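Local atomic coordinates of putative sugar ABC transport system, substrate-binding protein (PDB entry 5IX8), a protein that probably binds a sugar as the substrate-binding component of a bacterial ABC transport system. Residues A[87-92]-A[110-115]; A[1-6]-A[258-263]; A[143-148]-A[174-179]. All coordinates share one frame; numbering follows the deposited sequence.

How the contacts relate
Contacts 1 and 2 belong to the lobe built on the parallel sheet of strands 17-22 to 116-119 and 288-290, whereas contact 3 lies on the other, mixed sheet; two such sheets flanked by helices are the plan of a two-lobed periplasmic binding protein, in which the ligand is expected in the cleft between lobes. Along the chain, contact 1 closes before contact 3 opens, and both are nested in the long loop that contact 2 closes by bringing 1-6 onto helix 254-270. None touches another: between centres, contacts 1 and 2 lie about 25 Å apart, 1 and 3 about 29 Å. Contacts 2 and 3, about 34 Å between centres, flank the chain's centre from opposite sides.

Contact 1: A[87-92]-A[110-115]; sequences GYDPVV and NSDKIA
Asp89 (chi1 -167°) and Ser111 (chi1 170°) share a near-trans first torsion, which turns Asp89 CG and Ser111 OG to the side of their own carbonyl carbons and sets carboxylate against hydroxyl. Asp89 OD1 accepts from Ser111 OG at 2.7 Å through its anti lone pair, while Asp89 OD2 receives Lys113 NZ at 2.8 Å through its syn lone pair. Lys113 runs across Asp89 at about a right angle and bends at its last torsion to deliver NZ; that ammonium also forms a longer salt bridge, 3.6 Å to Asp112 OD1, which should offset the closeness of the two acids. Ser111 OG is used twice, since it also accepts from Lys113 N at 3.3 Å in an ST turn. Next to the polar group, Val92 CG1 rests on Lys113 O at 3.6 Å, and Val92 CG2 meets Ile114 CD1 at 4.1 Å. Two waters link Asn110 O to the backbone nitrogens of Gly87 and Tyr88. The contact thus ties the start of helix 89-97 to the loop between strands 101-105 and 116-119, with Val92 and Ile114 both packing on Thr102 of strand 101-105 and Val91 turned to helix 60-73.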
# COMPACT_ATOMS: atom_id res chain seq x y z
N GLY A 87 -2.78 -17.99 3.11
CA GLY A 87 -3.75 -18.86 2.48
C GLY A 87 -3.70 -18.92 0.96
O GLY A 87 -4.50 -19.65 0.36
N TYR A 88 -2.83 -18.14 0.31
CA TYR A 88 -2.77 -18.08 -1.15
C TYR A 88 -1.74 -19.02 -1.75
O TYR A 88 -1.68 -19.14 -2.98
CB TYR A 88 -2.48 -16.64 -1.62
CG TYR A 88 -3.66 -15.73 -1.40
CD1 TYR A 88 -3.96 -15.25 -0.14
CD2 TYR A 88 -4.49 -15.37 -2.46
CE1 TYR A 88 -5.03 -14.42 0.08
CE2 TYR A 88 -5.59 -14.52 -2.25
CZ TYR A 88 -5.85 -14.07 -0.97
OH TYR A 88 -6.91 -13.25 -0.74
N ASP A 89 -0.90 -19.67 -0.95
CA ASP A 89 0.12 -20.51 -1.58
C ASP A 89 -0.51 -21.61 -2.44
O ASP A 89 -0.01 -21.82 -3.56
CB ASP A 89 1.09 -21.07 -0.54
CG ASP A 89 2.33 -21.68 -1.16
OD1 ASP A 89 3.13 -20.94 -1.75
OD2 ASP A 89 2.51 -22.91 -1.04
N PRO A 90 -1.57 -22.31 -2.03
CA PRO A 90 -2.12 -23.36 -2.93
C PRO A 90 -2.58 -22.83 -4.27
O PRO A 90 -2.34 -23.49 -5.29
CB PRO A 90 -3.29 -23.95 -2.13
CG PRO A 90 -2.91 -23.69 -0.70
CD PRO A 90 -2.23 -22.34 -0.71
N VAL A 91 -3.23 -21.67 -4.30
CA VAL A 91 -3.72 -21.19 -5.59
C VAL A 91 -2.57 -20.65 -6.43
O VAL A 91 -2.57 -20.80 -7.65
CB VAL A 91 -4.84 -20.15 -5.42
CG1 VAL A 91 -4.37 -18.85 -4.79
CG2 VAL A 91 -5.48 -19.87 -6.77
N VAL A 92 -1.57 -20.02 -5.80
CA VAL A 92 -0.40 -19.59 -6.57
C VAL A 92 0.30 -20.80 -7.17
O VAL A 92 0.71 -20.80 -8.34
CB VAL A 92 0.55 -18.76 -5.69
CG1 VAL A 92 1.87 -18.44 -6.43
CG2 VAL A 92 -0.11 -17.44 -5.24
N ASN A 110 1.93 -14.12 1.67
CA ASN A 110 2.66 -15.22 2.30
C ASN A 110 2.72 -16.43 1.38
O ASN A 110 2.10 -17.47 1.61
CB ASN A 110 1.99 -15.57 3.62
CG ASN A 110 2.87 -16.39 4.51
OD1 ASN A 110 4.08 -16.48 4.31
ND2 ASN A 110 2.24 -17.02 5.49
N SER A 111 3.51 -16.31 0.31
CA SER A 111 3.72 -17.44 -0.59
C SER A 111 5.09 -17.31 -1.22
O SER A 111 5.35 -16.32 -1.91
CB SER A 111 2.64 -17.50 -1.68
OG SER A 111 2.99 -18.45 -2.66
N ASP A 112 5.95 -18.32 -1.03
CA ASP A 112 7.26 -18.27 -1.67
C ASP A 112 7.24 -18.77 -3.11
O ASP A 112 8.32 -18.93 -3.71
CB ASP A 112 8.30 -19.04 -0.85
CG ASP A 112 7.98 -20.52 -0.72
OD1 ASP A 112 7.14 -21.06 -1.45
OD2 ASP A 112 8.61 -21.18 0.13
N LYS A 113 6.04 -19.01 -3.66
CA LYS A 113 5.89 -19.40 -5.06
C LYS A 113 5.54 -18.22 -5.98
O LYS A 113 5.41 -18.41 -7.18
CB LYS A 113 4.84 -20.52 -5.17
CG LYS A 113 5.34 -21.81 -4.51
CD LYS A 113 4.26 -22.87 -4.46
CE LYS A 113 4.68 -24.10 -3.63
NZ LYS A 113 4.95 -23.78 -2.17
N ILE A 114 5.36 -17.03 -5.41
CA ILE A 114 5.27 -15.79 -6.19
C ILE A 114 6.52 -15.64 -7.04
O ILE A 114 7.64 -15.92 -6.58
CB ILE A 114 5.10 -14.61 -5.21
CG1 ILE A 114 3.76 -14.69 -4.47
CG2 ILE A 114 5.32 -13.24 -5.90
CD1 ILE A 114 2.51 -14.35 -5.34
N ALA A 115 6.33 -15.21 -8.29
CA ALA A 115 7.48 -15.04 -9.19
C ALA A 115 8.33 -13.84 -8.79
O ALA A 115 9.55 -13.96 -8.61
CB ALA A 115 7.00 -14.91 -10.64
O HOH W 1 0.24 -18.81 3.57
O HOH W 2 -0.61 -16.51 1.19

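Contact 2: A[1-6]-A[258-263]; sequences DRLQGI and GRLIVQ
Arg2 and Arg259 cross at about a right angle, their guanidinium planes 86° apart. Arg2 CD sits over one face of the Arg259 guanidinium, 3.5 Å above its plane and displaced toward the rim, and Arg2 CG touches Arg259 CD at 3.7 Å. The nearest charged atoms, Arg2 NE and Arg259 NH1, are 4.0 Å apart, and Glu40 forms salt bridges with both, which probably offsets their like charge; Asp39 adds a second partner for Arg259. A water lies in the Arg259 guanidinium plane at its edge, accepting from Arg259 NE at 3.0 Å and donating to Arg2 O. Beside this polar crossing, Leu3 and Leu260 run alongside each other, pointing opposite ways, with Leu3 CD2 3.9 Å from Leu260 CD2 and 3.7 Å from Arg259 CB. Ile6 instead crosses Leu260 at about a right angle and lays CG2 on Leu260 CD2 at 3.9 Å. Asp1 OD1 accepts from Leu3 N at 2.9 Å, met from above the carboxylate plane: an Asx turn within a type I turn from Asp1 to Gln4, followed by a type I' turn from Leu3 to Ile6, by which the N-terminal segment packs on helix 254-270.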
# COMPACT_ATOMS: atom_id res chain seq x y z
N ASP A 1 9.79 11.79 -15.88
CA ASP A 1 9.86 10.38 -16.26
C ASP A 1 8.87 9.61 -15.41
O ASP A 1 8.99 9.57 -14.19
CB ASP A 1 11.29 9.85 -16.09
CG ASP A 1 11.43 8.32 -16.36
OD1 ASP A 1 10.51 7.63 -16.86
OD2 ASP A 1 12.53 7.80 -16.08
N ARG A 2 7.89 8.98 -16.08
CA ARG A 2 6.86 8.25 -15.35
C ARG A 2 7.43 7.04 -14.61
O ARG A 2 6.75 6.50 -13.72
CB ARG A 2 5.73 7.80 -16.30
CG ARG A 2 6.10 6.64 -17.23
CD ARG A 2 5.02 6.44 -18.32
NE ARG A 2 5.32 5.27 -19.14
CZ ARG A 2 6.08 5.28 -20.23
NH1 ARG A 2 6.62 6.43 -20.69
NH2 ARG A 2 6.28 4.15 -20.88
N LEU A 3 8.61 6.57 -15.01
CA LEU A 3 9.24 5.43 -14.33
C LEU A 3 10.37 5.87 -13.40
O LEU A 3 11.09 5.02 -12.86
CB LEU A 3 9.74 4.42 -15.37
CG LEU A 3 8.58 3.77 -16.14
CD1 LEU A 3 9.10 3.14 -17.44
CD2 LEU A 3 7.87 2.75 -15.28
N GLN A 4 10.53 7.18 -13.19
CA GLN A 4 11.51 7.77 -12.25
C GLN A 4 12.94 7.26 -12.48
O GLN A 4 13.71 7.12 -11.53
CB GLN A 4 11.13 7.51 -10.80
CG GLN A 4 10.03 8.37 -10.24
CD GLN A 4 9.79 8.09 -8.74
OE1 GLN A 4 10.56 7.38 -8.07
NE2 GLN A 4 8.72 8.67 -8.21
N GLY A 5 13.30 6.97 -13.73
CA GLY A 5 14.61 6.43 -14.06
C GLY A 5 14.90 5.03 -13.56
O GLY A 5 16.05 4.60 -13.61
N ILE A 6 13.89 4.29 -13.11
CA ILE A 6 14.17 2.98 -12.52
C ILE A 6 14.50 1.97 -13.60
O ILE A 6 15.37 1.11 -13.42
CB ILE A 6 12.98 2.53 -11.67
CG1 ILE A 6 12.91 3.43 -10.44
CG2 ILE A 6 13.12 1.04 -11.30
CD1 ILE A 6 11.58 3.30 -9.69
N GLY A 258 2.34 0.03 -10.48
CA GLY A 258 1.64 -0.62 -11.58
C GLY A 258 2.43 -0.57 -12.88
O GLY A 258 2.50 -1.56 -13.60
N ARG A 259 3.01 0.59 -13.20
CA ARG A 259 3.83 0.69 -14.41
C ARG A 259 5.01 -0.26 -14.34
O ARG A 259 5.37 -0.91 -15.34
CB ARG A 259 4.33 2.11 -14.60
CG ARG A 259 3.24 3.15 -14.71
CD ARG A 259 3.86 4.47 -15.23
NE ARG A 259 2.87 5.52 -15.29
CZ ARG A 259 1.92 5.60 -16.22
NH1 ARG A 259 1.87 4.70 -17.22
NH2 ARG A 259 1.03 6.58 -16.15
N LEU A 260 5.66 -0.31 -13.18
CA LEU A 260 6.79 -1.21 -13.03
C LEU A 260 6.38 -2.66 -13.17
O LEU A 260 7.12 -3.44 -13.75
CB LEU A 260 7.47 -0.97 -11.68
CG LEU A 260 8.16 0.37 -11.54
CD1 LEU A 260 8.55 0.63 -10.08
CD2 LEU A 260 9.39 0.48 -12.46
N ILE A 261 5.22 -3.04 -12.66
CA ILE A 261 4.78 -4.43 -12.84
C ILE A 261 4.74 -4.80 -14.32
O ILE A 261 5.18 -5.89 -14.72
CB ILE A 261 3.41 -4.62 -12.15
CG1 ILE A 261 3.66 -4.71 -10.62
CG2 ILE A 261 2.71 -5.86 -12.68
CD1 ILE A 261 2.40 -4.48 -9.78
N VAL A 262 4.22 -3.92 -15.16
CA VAL A 262 4.17 -4.19 -16.60
C VAL A 262 5.57 -4.30 -17.18
O VAL A 262 5.88 -5.22 -17.96
CB VAL A 262 3.34 -3.11 -17.31
CG1 VAL A 262 3.45 -3.25 -18.83
CG2 VAL A 262 1.89 -3.20 -16.86
N GLN A 263 6.45 -3.35 -16.83
CA GLN A 263 7.79 -3.36 -17.42
C GLN A 263 8.60 -4.58 -16.96
O GLN A 263 9.40 -5.13 -17.74
CB GLN A 263 8.53 -2.06 -17.09
CG GLN A 263 7.92 -0.87 -17.84
CD GLN A 263 8.14 -0.99 -19.34
OE1 GLN A 263 9.10 -1.61 -19.77
NE2 GLN A 263 7.25 -0.42 -20.15
O HOH W 3 4.15 6.70 -12.84

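Contact 3: A[143-148]-A[174-179]; sequences VIVVPG and TPAAFR
Pro147 lies over one face of the Phe178 ring: its CB is 3.8 Å from the ring centroid and only 16° off the normal, a CH-pi contact displaced toward the rim, nearest to CE2 and CZ. On the same stretch of chain Gly148 O approaches the ring obliquely. The setting is the edge of the mixed sheet in an alpha/beta lobe, where strand 172-173 runs parallel to strand 142-145; 174-179, which follows strand 172-173, keeps nearly the heading of 143-148, 12° apart end to end. Thr174 starts the pairing. Its N donates to Val143 O at 2.9 Å, almost straight on to the carbonyl (C=O...donor angle 168°), and its hydroxyl takes the next position: set between the backbone N and carbonyl carbon of its own residue, Thr174 OG1 accepts from Val145 N at 3.0 Å, where a strand partner's carbonyl would normally stand. The same hydroxyl donates to Pro175 O, tilted from that carbonyl's plane. Past this point a water takes over the bridging, donating to Val145 O at 2.7 Å and accepting from Ala177 N. Apolar filling accompanies it: Ala176 CB touches both Val145 CG1 (3.8 Å) and Pro147 CG (3.7 Å), and both Val145 and Ala176 also touch Tyr159 of helix 154-168. Phe178 also touches Arg156 of that helix. The pairing resumes at the far end, where Gly148 O, also met by a CA-H...O contact from Phe178 CA, accepts from Arg179 N at 3.1 Å, the donor tilted out of the carbonyl plane.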
# COMPACT_ATOMS: atom_id res chain seq x y z
N VAL A 143 1.07 9.14 22.34
CA VAL A 143 0.70 8.83 20.97
C VAL A 143 -0.32 7.70 21.00
O VAL A 143 -0.01 6.59 21.48
CB VAL A 143 1.92 8.42 20.13
CG1 VAL A 143 1.50 8.10 18.68
CG2 VAL A 143 3.04 9.51 20.19
N ILE A 144 -1.53 7.95 20.49
CA ILE A 144 -2.51 6.89 20.28
C ILE A 144 -2.11 6.10 19.05
O ILE A 144 -1.85 6.68 17.99
CB ILE A 144 -3.91 7.49 20.10
CG1 ILE A 144 -4.46 8.00 21.43
CG2 ILE A 144 -4.85 6.45 19.45
CD1 ILE A 144 -5.57 9.09 21.28
N VAL A 145 -2.12 4.76 19.17
CA VAL A 145 -1.81 3.87 18.06
C VAL A 145 -3.09 3.17 17.62
O VAL A 145 -3.72 2.46 18.41
CB VAL A 145 -0.72 2.85 18.42
CG1 VAL A 145 -0.51 1.87 17.24
CG2 VAL A 145 0.62 3.56 18.81
N VAL A 146 -3.49 3.38 16.36
CA VAL A 146 -4.63 2.71 15.73
C VAL A 146 -3.97 1.90 14.62
O VAL A 146 -3.69 2.46 13.55
CB VAL A 146 -5.67 3.72 15.18
CG1 VAL A 146 -6.80 3.01 14.40
CG2 VAL A 146 -6.29 4.54 16.29
N PRO A 147 -3.65 0.62 14.84
CA PRO A 147 -2.66 -0.06 14.01
C PRO A 147 -3.20 -0.69 12.75
O PRO A 147 -2.41 -1.15 11.92
CB PRO A 147 -2.15 -1.18 14.93
CG PRO A 147 -3.35 -1.53 15.73
CD PRO A 147 -3.93 -0.14 16.07
N GLY A 148 -4.51 -0.76 12.60
CA GLY A 148 -5.08 -1.45 11.47
C GLY A 148 -5.57 -2.83 11.84
O GLY A 148 -5.76 -3.17 13.01
N THR A 174 0.44 4.22 23.12
CA THR A 174 -0.55 3.29 23.68
C THR A 174 -0.26 1.90 23.11
O THR A 174 0.38 1.78 22.07
CB THR A 174 -1.98 3.66 23.29
OG1 THR A 174 -2.14 3.48 21.87
CG2 THR A 174 -2.35 5.09 23.68
N PRO A 175 -0.72 0.84 23.76
CA PRO A 175 -0.67 -0.48 23.10
C PRO A 175 -1.53 -0.46 21.85
O PRO A 175 -2.34 0.44 21.63
CB PRO A 175 -1.23 -1.44 24.14
CG PRO A 175 -1.88 -0.62 25.14
CD PRO A 175 -1.28 0.76 25.12
N ALA A 176 -1.35 -1.48 21.01
CA ALA A 176 -2.01 -1.51 19.71
C ALA A 176 -2.98 -2.68 19.66
O ALA A 176 -2.58 -3.83 19.85
CB ALA A 176 -0.98 -1.62 18.60
N ALA A 177 -4.23 -2.39 19.35
CA ALA A 177 -5.26 -3.43 19.23
C ALA A 177 -5.53 -3.62 17.73
O ALA A 177 -6.09 -2.72 17.08
CB ALA A 177 -6.52 -3.06 20.01
N PHE A 178 -5.19 -4.78 17.19
CA PHE A 178 -5.32 -5.04 15.76
C PHE A 178 -6.71 -5.61 15.52
O PHE A 178 -7.02 -6.72 15.97
CB PHE A 178 -4.25 -6.02 15.29
CG PHE A 178 -2.85 -5.45 15.21
CD1 PHE A 178 -2.09 -5.28 16.36
CD2 PHE A 178 -2.31 -5.06 13.98
CE1 PHE A 178 -0.79 -4.72 16.29
CE2 PHE A 178 -1.03 -4.55 13.89
CZ PHE A 178 -0.26 -4.37 15.04
N ARG A 179 -7.57 -4.84 14.85
CA ARG A 179 -8.97 -5.21 14.72
C ARG A 179 -9.59 -4.34 13.63
O ARG A 179 -9.04 -3.30 13.27
CB ARG A 179 -9.73 -5.00 16.03
CG ARG A 179 -9.65 -3.51 16.41
CD ARG A 179 -10.16 -3.20 17.76
NE ARG A 179 -11.60 -3.28 17.73
CZ ARG A 179 -12.41 -2.51 18.45
NH1 ARG A 179 -13.70 -2.72 18.38
NH2 ARG A 179 -11.92 -1.56 19.25
O HOH W 4 -5.15 0.39 19.44